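Local coordinates for mnemiopsin 1 (Mnemiopsis leidyi, PDB 5VP3), which probably emits blue light from a bound, oxygen-activated coelenterazine when calcium fills its EF-hand loops, as a comb-jelly Ca(2+)-regulated photoprotein, at residues 61-66 with 132-137; 54-59 with 79-84; 146-151 with 164-169; 122-127 with 189-194. All coordinates share one frame; numbering follows the deposited sequence. Where two conformers were deposited one is given.

Overall arrangement
Four contacts tie this mostly helical chain together. From the N terminus, contact 2 opens first and closes a short loop between helices 53-66 and 71-87. Contact 1 starts further along helix 53-66, before that loop is shut, and ends at the tail of helix 123-135, so the two cross. Contact 4 opens at the head of helix 123-135, before contact 1 closes, and crosses it; its far end takes in the last residues of helix 179-190 and the loop beyond. Contact 3, joining helices 145-154 and 161-169, lies within contact 4's span. Contacts 1 and 3 share one cadmium site through Asp-136 and Glu-147, while Phe-84 of contact 2 packs on Ile-124 and Leu-127 of contact 4.

Contact 1 (61-66 with 132-137). With CD (cadmium ion), chain C.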
# COMPACT_ATOMS: atom_id res chain seq x y z
N ASP A 61 -5.16 -6.91 -9.96
CA ASP A 61 -5.75 -7.78 -10.96
C ASP A 61 -4.70 -8.72 -11.55
O ASP A 61 -5.00 -9.87 -11.85
CB ASP A 61 -6.45 -6.95 -12.05
CG ASP A 61 -7.11 -7.82 -13.10
OD1 ASP A 61 -8.18 -8.42 -12.81
OD2 ASP A 61 -6.53 -7.91 -14.20
N ARG A 62 -3.45 -8.25 -11.70
CA ARG A 62 -2.39 -9.18 -12.14
C ARG A 62 -2.08 -10.22 -11.06
O ARG A 62 -1.79 -11.38 -11.36
CB ARG A 62 -1.13 -8.39 -12.52
CG ARG A 62 -1.17 -7.84 -13.94
CD ARG A 62 0.15 -7.18 -14.32
NE ARG A 62 1.27 -8.13 -14.28
CZ ARG A 62 2.55 -7.78 -14.42
NH1 ARG A 62 2.88 -6.51 -14.61
NH2 ARG A 62 3.50 -8.71 -14.37
N MET A 63 -2.15 -9.82 -9.80
CA MET A 63 -1.97 -10.78 -8.72
C MET A 63 -3.00 -11.89 -8.86
O MET A 63 -2.65 -13.07 -8.87
CB MET A 63 -2.08 -10.04 -7.38
CG MET A 63 -1.85 -10.87 -6.15
SD MET A 63 -0.13 -11.38 -6.13
CE MET A 63 -0.30 -13.09 -5.66
N ARG A 64 -4.27 -11.50 -9.06
CA ARG A 64 -5.37 -12.46 -9.24
C ARG A 64 -5.07 -13.46 -10.35
O ARG A 64 -5.36 -14.65 -10.22
CB ARG A 64 -6.66 -11.68 -9.55
CG ARG A 64 -7.87 -12.52 -9.88
CD ARG A 64 -9.07 -11.66 -10.22
NE ARG A 64 -8.99 -11.08 -11.56
CZ ARG A 64 -9.31 -11.72 -12.68
NH1 ARG A 64 -9.77 -12.96 -12.65
NH2 ARG A 64 -9.17 -11.11 -13.85
N GLN A 65 -4.47 -12.98 -11.45
CA GLN A 65 -4.22 -13.86 -12.58
C GLN A 65 -3.24 -14.96 -12.24
O GLN A 65 -3.35 -16.06 -12.78
CB GLN A 65 -3.68 -13.07 -13.75
CG GLN A 65 -4.65 -12.03 -14.33
CD GLN A 65 -4.02 -11.18 -15.42
OE1 GLN A 65 -3.29 -11.70 -16.27
NE2 GLN A 65 -4.29 -9.85 -15.39
N LEU A 66 -2.29 -14.69 -11.34
CA LEU A 66 -1.18 -15.59 -11.07
C LEU A 66 -1.49 -16.61 -10.00
O LEU A 66 -0.65 -17.46 -9.72
CB LEU A 66 0.04 -14.82 -10.65
CG LEU A 66 0.65 -14.01 -11.77
CD1 LEU A 66 1.56 -13.03 -11.19
CD2 LEU A 66 1.40 -14.88 -12.73
N TYR A 132 -3.04 -11.24 1.91
CA TYR A 132 -2.55 -12.47 2.53
C TYR A 132 -3.25 -13.67 1.94
O TYR A 132 -2.61 -14.60 1.45
CB TYR A 132 -2.80 -12.41 4.03
CG TYR A 132 -2.06 -13.43 4.86
CD1 TYR A 132 -0.81 -13.16 5.35
CD2 TYR A 132 -2.67 -14.64 5.23
CE1 TYR A 132 -0.12 -14.09 6.16
CE2 TYR A 132 -2.00 -15.56 6.02
CZ TYR A 132 -0.73 -15.28 6.48
OH TYR A 132 -0.09 -16.18 7.28
N ASP A 133 -4.57 -13.67 2.02
CA ASP A 133 -5.33 -14.81 1.57
C ASP A 133 -5.17 -15.03 0.08
O ASP A 133 -5.22 -16.15 -0.40
CB ASP A 133 -6.79 -14.62 1.95
CG ASP A 133 -6.99 -14.54 3.44
OD1 ASP A 133 -6.20 -15.14 4.18
OD2 ASP A 133 -7.96 -13.88 3.85
N VAL A 134 -5.02 -13.96 -0.69
CA VAL A 134 -4.85 -14.15 -2.12
C VAL A 134 -3.47 -14.75 -2.40
O VAL A 134 -3.32 -15.62 -3.27
CB VAL A 134 -5.10 -12.81 -2.82
CG1 VAL A 134 -4.78 -12.88 -4.28
CG2 VAL A 134 -6.55 -12.44 -2.67
N LEU A 135 -2.45 -14.29 -1.68
CA LEU A 135 -1.10 -14.82 -1.86
C LEU A 135 -1.02 -16.28 -1.46
O LEU A 135 -0.20 -17.04 -1.99
CB LEU A 135 -0.08 -14.02 -1.02
CG LEU A 135 0.62 -12.79 -1.60
CD1 LEU A 135 -0.36 -11.88 -2.08
CD2 LEU A 135 1.38 -12.13 -0.50
N ASP A 136 -1.78 -16.67 -0.46
CA ASP A 136 -1.70 -18.00 0.07
C ASP A 136 -2.35 -18.96 -0.89
O ASP A 136 -3.38 -19.50 -0.56
CB ASP A 136 -2.39 -18.07 1.42
CG ASP A 136 -2.45 -19.48 1.97
OD1 ASP A 136 -1.66 -20.33 1.51
OD2 ASP A 136 -3.31 -19.73 2.85
N ASP A 137 -1.76 -19.21 -2.04
CA ASP A 137 -2.38 -20.09 -3.03
C ASP A 137 -2.36 -21.55 -2.59
O ASP A 137 -3.16 -22.33 -3.12
CB ASP A 137 -1.64 -19.93 -4.35
CG ASP A 137 -2.52 -20.11 -5.59
OD1 ASP A 137 -3.78 -20.07 -5.51
OD2 ASP A 137 -1.90 -20.28 -6.67
CD CD C . 0.56 -20.70 1.63
O HOH W 1 0.49 -19.42 -7.62
O HOH W 2 2.85 -22.08 2.01
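The turn of helix 53-66 that carries Met-63 faces the last turn of helix 123-135, where Val-134 and Leu-135 sit. At Asp-136 the second backbone leaves its helix through an inverse gamma turn, with Asp-137 N bonded to Leu-135 O at 2.7 Å. Met-63 does most of the touching. Its CG lies anti to the backbone N (chi1 -177°) and slides past Val-134, with 4.0 Å from Met-63 CG to Val-134 CG1. The chain then bends, and the methyl end crosses Leu-135 at about a right angle, Met-63 CE resting 3.8 Å from Leu-135 CD1. A valine at this position would probably fall short of Leu-135, opening a gap where the thioether now lies. Beyond this apolar patch a water links the Leu-66 carbonyl to the Asp-137 carboxylate, donating to Leu-66 O at 3.1 Å and to Asp-137 OD2 at 2.7 Å. The other oxygen, Asp-137 OD1, takes the N-H of Asn-68, so the carboxylate is held at both ends. One residue earlier, Asp-136 OD1 binds a cadmium ion at the start of an EF-hand loop, a site completed by Asp-140, the backbone O of Thr-142, Glu-147 and water. Helix 145-154 flanks the contact, its Thr-150 touching both Met-63 and Leu-66, and helix 71-87 meets Val-134 through Gln-73 and Met-77.

Contact 2 (54-59 with 79-84). With CD (cadmium ion), chain B.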
# COMPACT_ATOMS: atom_id res chain seq x y z
N ASP A 54 -8.16 3.21 -11.95
CA ASP A 54 -8.03 2.19 -12.99
C ASP A 54 -6.59 1.74 -13.13
O ASP A 54 -6.30 0.55 -13.30
CB ASP A 54 -8.57 2.70 -14.31
CG ASP A 54 -10.03 2.43 -14.44
OD1 ASP A 54 -10.39 1.27 -14.73
OD2 ASP A 54 -10.79 3.37 -14.17
N GLU A 55 -5.66 2.67 -13.04
CA GLU A 55 -4.26 2.30 -13.17
C GLU A 55 -3.80 1.53 -11.94
O GLU A 55 -3.11 0.51 -12.07
CB GLU A 55 -3.45 3.57 -13.39
CG GLU A 55 -3.79 4.28 -14.69
CD GLU A 55 -3.07 5.62 -14.81
OE1 GLU A 55 -3.06 6.34 -13.79
OE2 GLU A 55 -2.50 5.92 -15.88
N ILE A 56 -4.21 1.97 -10.75
CA ILE A 56 -3.86 1.29 -9.49
C ILE A 56 -4.33 -0.16 -9.50
O ILE A 56 -3.62 -1.06 -9.03
CB ILE A 56 -4.49 2.06 -8.31
CG1 ILE A 56 -3.82 3.43 -8.07
CG2 ILE A 56 -4.47 1.23 -7.06
CD1 ILE A 56 -2.32 3.35 -8.00
N MET A 57 -5.54 -0.41 -10.00
CA MET A 57 -6.15 -1.74 -9.92
C MET A 57 -5.56 -2.74 -10.91
O MET A 57 -5.86 -3.94 -10.81
CB MET A 57 -7.66 -1.61 -10.13
CG MET A 57 -8.31 -0.79 -9.04
SD MET A 57 -7.99 -1.42 -7.37
CE MET A 57 -8.38 -3.15 -7.63
N TYR A 58 -4.72 -2.29 -11.84
CA TYR A 58 -4.03 -3.22 -12.73
C TYR A 58 -3.16 -4.20 -11.95
O TYR A 58 -2.99 -5.36 -12.35
CB TYR A 58 -3.22 -2.40 -13.74
CG TYR A 58 -2.19 -3.12 -14.57
CD1 TYR A 58 -2.51 -3.66 -15.79
CD2 TYR A 58 -0.89 -3.21 -14.15
CE1 TYR A 58 -1.56 -4.31 -16.56
CE2 TYR A 58 0.07 -3.85 -14.92
CZ TYR A 58 -0.28 -4.39 -16.12
OH TYR A 58 0.66 -5.02 -16.88
N TRP A 59 -2.66 -3.80 -10.81
CA TRP A 59 -1.66 -4.61 -10.13
C TRP A 59 -2.31 -5.74 -9.33
O TRP A 59 -1.89 -6.90 -9.48
CB TRP A 59 -0.80 -3.70 -9.26
CG TRP A 59 -0.08 -2.73 -10.15
CD1 TRP A 59 -0.43 -1.44 -10.37
CD2 TRP A 59 1.05 -2.99 -11.01
NE1 TRP A 59 0.41 -0.86 -11.29
CE2 TRP A 59 1.32 -1.80 -11.71
CE3 TRP A 59 1.83 -4.12 -11.27
CZ2 TRP A 59 2.37 -1.68 -12.61
CZ3 TRP A 59 2.86 -4.00 -12.18
CH2 TRP A 59 3.13 -2.78 -12.83
N ALA A 79 -11.54 -4.51 -2.64
CA ALA A 79 -12.04 -3.52 -1.69
C ALA A 79 -10.92 -2.87 -0.91
O ALA A 79 -10.94 -1.65 -0.66
CB ALA A 79 -12.99 -4.19 -0.69
N ALA A 80 -9.99 -3.68 -0.40
CA ALA A 80 -8.90 -3.14 0.41
C ALA A 80 -8.01 -2.20 -0.39
O ALA A 80 -7.60 -1.15 0.10
CB ALA A 80 -8.06 -4.28 0.97
N VAL A 81 -7.70 -2.58 -1.64
CA VAL A 81 -6.89 -1.74 -2.49
C VAL A 81 -7.61 -0.44 -2.76
O VAL A 81 -7.01 0.63 -2.73
CB VAL A 81 -6.51 -2.46 -3.80
CG1 VAL A 81 -5.77 -1.55 -4.71
CG2 VAL A 81 -5.63 -3.64 -3.50
N HIS A 82 -8.91 -0.50 -3.02
CA HIS A 82 -9.65 0.73 -3.27
C HIS A 82 -9.60 1.65 -2.06
O HIS A 82 -9.41 2.86 -2.19
CB HIS A 82 -11.11 0.43 -3.58
CG HIS A 82 -11.39 0.18 -5.01
ND1 HIS A 82 -11.07 -1.00 -5.63
CD2 HIS A 82 -11.99 0.96 -5.93
CE1 HIS A 82 -11.48 -0.95 -6.89
NE2 HIS A 82 -12.04 0.23 -7.09
N THR A 83 -9.84 1.09 -0.88
CA THR A 83 -9.86 1.91 0.32
C THR A 83 -8.49 2.50 0.57
O THR A 83 -8.36 3.70 0.88
CB THR A 83 -10.29 1.07 1.52
OG1 THR A 83 -11.61 0.55 1.31
CG2 THR A 83 -10.27 1.90 2.79
N PHE A 84 -7.46 1.67 0.45
CA PHE A 84 -6.10 2.11 0.68
C PHE A 84 -5.74 3.28 -0.23
O PHE A 84 -5.27 4.32 0.24
CB PHE A 84 -5.12 0.95 0.48
CG PHE A 84 -3.71 1.25 0.91
CD1 PHE A 84 -3.38 1.30 2.25
CD2 PHE A 84 -2.71 1.45 -0.02
CE1 PHE A 84 -2.08 1.54 2.64
CE2 PHE A 84 -1.41 1.69 0.35
CZ PHE A 84 -1.08 1.74 1.68
CD CD B . -2.05 8.23 -15.55
O HOH W 3 -4.42 8.81 -15.87
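Met-57 SD packs against Val-81 and His-82, in one of its two modelled conformers, so the contact may be only partly populated. The sulfur lies 3.5 Å from Val-81 CG1, and it approaches the imidazole of His-82 obliquely, with 4.0 Å from Met-57 SD to the ring centroid and 41° off the ring normal, a Met-aromatic contact. With chi1 -64° a bend at chi2 brings SD to both partners, and chi3 turns the methyl toward the imidazole. Beside it, Ile-56 CG2 meets the same methyl, Val-81 CG1, at 3.9 Å. In the next shell, His-82 ND1 bonds to Arg-78 O one turn back, which fixes how the imidazole is turned. An alanine in place of His-82 would probably strip the sulfur of its aromatic neighbour and leave Arg-78 O without that side-chain donor. Elsewhere on the first helix Glu-55 grips a cadmium ion with both oxygens, in the EF-hand site formed with Asp-44, Asp-46, Asp-48, the backbone O of Lys-50 and a water. The segment axes, 10.3 Å apart at closest approach, run 139° apart in direction. Helix 123-135 packs against the second segment, Leu-127 touching Val-81 and Phe-84, and Ile-124 meeting Phe-84.

Contact 3 (146-151 with 164-169). With CD (cadmium ion), chain C.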
# COMPACT_ATOMS: atom_id res chain seq x y z
N GLU A 146 7.75 -18.73 -2.13
CA GLU A 146 7.23 -18.79 -3.51
C GLU A 146 5.95 -17.97 -3.62
O GLU A 146 5.76 -17.20 -4.57
CB GLU A 146 6.98 -20.24 -3.95
CG GLU A 146 8.23 -21.05 -4.31
CD GLU A 146 9.11 -20.41 -5.38
OE1 GLU A 146 8.60 -19.62 -6.20
OE2 GLU A 146 10.32 -20.70 -5.41
N GLU A 147 5.06 -18.09 -2.63
CA GLU A 147 3.88 -17.23 -2.65
C GLU A 147 4.26 -15.75 -2.67
O GLU A 147 3.59 -14.96 -3.34
CB GLU A 147 2.96 -17.61 -1.49
CG GLU A 147 2.31 -18.98 -1.76
CD GLU A 147 1.53 -19.57 -0.59
OE1 GLU A 147 0.68 -20.44 -0.80
OE2 GLU A 147 1.77 -19.19 0.56
N LEU A 148 5.36 -15.37 -2.01
CA LEU A 148 5.71 -13.94 -2.01
C LEU A 148 6.35 -13.54 -3.34
O LEU A 148 6.13 -12.42 -3.82
CB LEU A 148 6.64 -13.59 -0.86
CG LEU A 148 6.99 -12.10 -0.76
CD1 LEU A 148 5.74 -11.27 -0.34
CD2 LEU A 148 8.16 -11.86 0.18
N LYS A 149 7.15 -14.44 -3.92
CA LYS A 149 7.71 -14.21 -5.25
C LYS A 149 6.61 -13.94 -6.28
O LYS A 149 6.75 -13.08 -7.15
CB LYS A 149 8.56 -15.42 -5.68
CG LYS A 149 9.93 -15.56 -4.99
CD LYS A 149 10.51 -16.98 -5.17
CE LYS A 149 11.26 -17.17 -6.49
NZ LYS A 149 11.72 -18.58 -6.64
N THR A 150 5.54 -14.72 -6.23
CA THR A 150 4.44 -14.45 -7.14
C THR A 150 4.00 -13.01 -7.02
O THR A 150 3.79 -12.34 -8.04
CB THR A 150 3.31 -15.41 -6.86
OG1 THR A 150 3.83 -16.74 -7.04
CG2 THR A 150 2.15 -15.16 -7.79
N MET A 151 3.92 -12.50 -5.79
CA MET A 151 3.54 -11.10 -5.62
C MET A 151 4.56 -10.17 -6.26
O MET A 151 4.19 -9.10 -6.77
CB MET A 151 3.40 -10.76 -4.14
CG MET A 151 2.77 -9.38 -3.95
SD MET A 151 2.71 -8.73 -2.26
CE MET A 151 4.32 -8.02 -2.09
N THR A 164 15.01 -11.44 0.13
CA THR A 164 15.47 -10.42 1.07
C THR A 164 14.37 -10.03 2.05
O THR A 164 14.55 -10.06 3.27
CB THR A 164 15.94 -9.17 0.30
OG1 THR A 164 16.79 -9.57 -0.79
CG2 THR A 164 16.68 -8.20 1.22
N PHE A 165 13.22 -9.59 1.51
CA PHE A 165 12.11 -9.15 2.35
C PHE A 165 11.67 -10.26 3.28
O PHE A 165 11.41 -10.03 4.47
CB PHE A 165 10.92 -8.76 1.49
CG PHE A 165 11.08 -7.48 0.76
CD1 PHE A 165 11.01 -6.25 1.42
CD2 PHE A 165 11.25 -7.48 -0.62
CE1 PHE A 165 11.14 -5.06 0.74
CE2 PHE A 165 11.37 -6.29 -1.32
CZ PHE A 165 11.32 -5.07 -0.63
N PHE A 166 11.57 -11.47 2.75
CA PHE A 166 11.09 -12.60 3.52
C PHE A 166 12.00 -12.84 4.72
O PHE A 166 11.55 -12.85 5.86
CB PHE A 166 11.03 -13.83 2.63
CG PHE A 166 10.12 -14.88 3.14
CD1 PHE A 166 10.49 -15.69 4.19
CD2 PHE A 166 8.88 -15.07 2.57
CE1 PHE A 166 9.65 -16.68 4.66
CE2 PHE A 166 8.04 -16.05 3.03
CZ PHE A 166 8.43 -16.86 4.09
N GLN A 167 13.29 -13.03 4.46
CA GLN A 167 14.25 -13.16 5.55
C GLN A 167 14.05 -12.07 6.60
O GLN A 167 14.14 -12.33 7.80
CB GLN A 167 15.68 -13.10 5.00
CG GLN A 167 16.76 -13.31 6.05
CD GLN A 167 17.43 -14.68 5.92
OE1 GLN A 167 17.66 -15.16 4.81
NE2 GLN A 167 17.75 -15.31 7.07
N LYS A 168 13.78 -10.84 6.17
CA LYS A 168 13.74 -9.79 7.16
C LYS A 168 12.45 -9.80 7.95
O LYS A 168 12.43 -9.37 9.11
CB LYS A 168 13.96 -8.42 6.51
CG LYS A 168 15.40 -7.95 6.67
CD LYS A 168 15.68 -6.60 6.03
CE LYS A 168 15.97 -6.73 4.53
NZ LYS A 168 16.85 -5.61 4.04
N ALA A 169 11.37 -10.32 7.38
CA ALA A 169 10.09 -10.29 8.07
C ALA A 169 9.77 -11.58 8.82
O ALA A 169 8.96 -11.57 9.75
CB ALA A 169 8.98 -9.97 7.08
CD CD C . 0.56 -20.70 1.63
O HOH W 2 2.85 -22.08 2.01
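Leu-148 and Phe-166 both swing CG anti to their own backbone N, with chi1 -177° and -159°, which carries each side chain into the interface between helices 145-154 and 161-169. They meet at a slant: Leu-148 CD2 comes to the edge of the phenyl ring, near its plane, 4.1 Å from Phe-166 CD2. The same methyl also reaches the base of the neighbouring aromatic, with 4.4 Å from Leu-148 CD2 to Phe-165 CB, so one leucine branch serves both phenylalanines. The backbones come nearest at Leu-148 and Phe-166, 7.8 Å between Leu-148 CA and Phe-166 CA. This is the join between two consecutive EF-hands: helix 145-154 leaves the loop that starts at Asp-136, and helix 161-169 leads into the loop that starts at Asp-170. Glu-147, next to the packing leucine, is the last ligand of the first loop. Its extended side chain chelates cadmium with both oxygens, Glu-147 OE2 at 2.2 Å and Glu-147 OE1 at 2.4 Å from the metal, in the site that Asp-136 opens. Asp-138 N donates to Glu-147 OE1, which helps to set the tilt of the carboxylate. At the outer side of the helix Lys-149 makes a salt bridge back to Glu-146, its NZ 2.8 Å from Glu-146 OE2 on the syn side, and the same NZ is hydrogen-bonded to Tyr-163 OH. Leu-185 of helix 179-190 touches both Leu-148 and Phe-165, while Leu-177 packs on Phe-166.

Contact 4 (122-127 with 189-194); sequences SLIALL and FWMEPY. With CD (cadmium ion), chain E.
The indole of Trp-190 has a neighbour on each face. Over one lies Leu-127 CD2, a CH-pi contact 3.9 Å from the centroid of the five-membered ring and only 9° off its normal. The opposite face takes Phe-189 CD2, 3.6 Å above the plane and over its centre; the Phe-189 ring is turned so that its edge points at the indole. A little further along, Ile-124 and Met-191 cross at about a right angle. Met-191 runs extended until it bends at chi3 (77°), and its end closes on the isoleucine tip, with Ile-124 CD1 3.5 Å from Met-191 CE, tighter than usual for two carbons. The contact joins the start of helix 123-135 to the end of helix 179-190 and the loop after it, so that the first and last helices of the C-terminal EF-hand pair meet, deep in the chain. Helix 123-135 starts at Ser-122, its N-cap: Ser-122 OG accepts from Ala-125 N at 3.1 Å, nearly straight at 162°. Glu-112 takes the N-H groups of Leu-123 and Ile-124 and the hydroxyl of Ser-122. Past the tryptophan, Glu-192 holds a separate cadmium ion with both oxygens, alongside two waters.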
# COMPACT_ATOMS: atom_id res chain seq x y z
N SER A 122 -5.87 -0.10 11.32
CA SER A 122 -4.88 0.37 10.36
C SER A 122 -5.30 0.01 8.95
O SER A 122 -5.74 -1.11 8.68
CB SER A 122 -3.51 -0.25 10.63
OG SER A 122 -2.65 -0.17 9.48
N LEU A 123 -5.15 0.94 8.02
CA LEU A 123 -5.55 0.59 6.66
C LEU A 123 -4.45 -0.18 5.98
O LEU A 123 -4.73 -0.93 5.04
CB LEU A 123 -5.93 1.83 5.85
CG LEU A 123 -7.10 2.62 6.44
CD1 LEU A 123 -7.42 3.85 5.59
CD2 LEU A 123 -8.32 1.74 6.53
N ILE A 124 -3.22 -0.04 6.46
CA ILE A 124 -2.14 -0.88 5.94
C ILE A 124 -2.37 -2.32 6.31
O ILE A 124 -2.11 -3.22 5.52
CB ILE A 124 -0.77 -0.42 6.45
CG1 ILE A 124 -0.44 0.98 5.94
CG2 ILE A 124 0.31 -1.43 5.98
CD1 ILE A 124 0.88 1.54 6.51
N ALA A 125 -2.83 -2.56 7.55
CA ALA A 125 -3.11 -3.93 7.98
C ALA A 125 -4.28 -4.51 7.21
O ALA A 125 -4.28 -5.69 6.86
CB ALA A 125 -3.41 -3.97 9.48
N LEU A 126 -5.30 -3.70 6.95
CA LEU A 126 -6.40 -4.13 6.09
C LEU A 126 -5.88 -4.59 4.72
O LEU A 126 -6.30 -5.62 4.19
CB LEU A 126 -7.42 -2.98 5.94
CG LEU A 126 -8.46 -3.08 4.81
CD1 LEU A 126 -9.52 -4.11 5.14
CD2 LEU A 126 -9.15 -1.79 4.57
N LEU A 127 -5.01 -3.80 4.10
CA LEU A 127 -4.48 -4.17 2.79
C LEU A 127 -3.65 -5.46 2.88
O LEU A 127 -3.77 -6.35 2.04
CB LEU A 127 -3.63 -3.03 2.26
CG LEU A 127 -2.96 -3.13 0.90
CD1 LEU A 127 -3.99 -3.07 -0.15
CD2 LEU A 127 -1.97 -2.01 0.67
N PHE A 189 6.83 -1.80 2.57
CA PHE A 189 6.69 -1.74 1.12
C PHE A 189 5.83 -0.54 0.72
O PHE A 189 6.09 0.11 -0.29
CB PHE A 189 6.11 -3.08 0.61
CG PHE A 189 6.19 -3.29 -0.92
CD1 PHE A 189 7.37 -3.75 -1.52
CD2 PHE A 189 5.07 -3.06 -1.74
CE1 PHE A 189 7.44 -3.95 -2.93
CE2 PHE A 189 5.14 -3.26 -3.14
CZ PHE A 189 6.32 -3.72 -3.73
N TRP A 190 4.83 -0.21 1.50
CA TRP A 190 3.84 0.75 1.15
C TRP A 190 3.84 2.07 1.96
O TRP A 190 2.96 2.86 1.79
CB TRP A 190 2.47 0.13 1.30
CG TRP A 190 2.16 -1.08 0.54
CD1 TRP A 190 2.03 -2.32 1.01
CD2 TRP A 190 1.84 -1.15 -0.83
NE1 TRP A 190 1.70 -3.16 0.03
CE2 TRP A 190 1.57 -2.46 -1.13
CE3 TRP A 190 1.77 -0.21 -1.84
CZ2 TRP A 190 1.24 -2.87 -2.38
CZ3 TRP A 190 1.45 -0.61 -3.05
CH2 TRP A 190 1.18 -1.93 -3.33
N MET A 191 4.81 2.30 2.82
CA MET A 191 4.81 3.49 3.64
C MET A 191 6.13 3.91 4.26
O MET A 191 6.58 4.98 4.04
CB MET A 191 3.75 3.41 4.72
CG MET A 191 3.70 4.66 5.57
SD MET A 191 2.42 4.72 6.83
CE MET A 191 3.12 3.68 8.07
N GLU A 192 6.72 3.06 5.05
CA GLU A 192 7.82 3.46 5.88
C GLU A 192 9.12 3.35 5.14
O GLU A 192 9.24 2.62 4.21
CB GLU A 192 7.88 2.58 7.10
CG GLU A 192 6.77 2.80 8.06
CD GLU A 192 6.82 1.84 9.21
OE1 GLU A 192 7.85 1.23 9.44
OE2 GLU A 192 5.82 1.70 9.87
N PRO A 193 10.10 4.06 5.64
CA PRO A 193 11.44 3.93 5.08
C PRO A 193 11.99 2.53 5.29
O PRO A 193 11.77 1.92 6.29
CB PRO A 193 12.24 4.96 5.85
CG PRO A 193 11.26 5.93 6.31
CD PRO A 193 9.97 5.25 6.47
N TYR A 194 12.70 2.03 4.31
CA TYR A 194 13.45 0.82 4.48
C TYR A 194 14.53 1.01 5.52
O TYR A 194 15.20 2.00 5.55
CB TYR A 194 14.07 0.37 3.18
CG TYR A 194 13.02 -0.05 2.24
CD1 TYR A 194 12.38 -1.23 2.40
CD2 TYR A 194 12.64 0.75 1.22
CE1 TYR A 194 11.39 -1.62 1.55
CE2 TYR A 194 11.67 0.37 0.36
CZ TYR A 194 11.03 -0.82 0.54
OH TYR A 194 10.06 -1.20 -0.32
CD CD E . 7.22 0.73 11.93
O HOH W 4 9.69 -0.09 12.45
O HOH W 5 7.64 3.31 12.15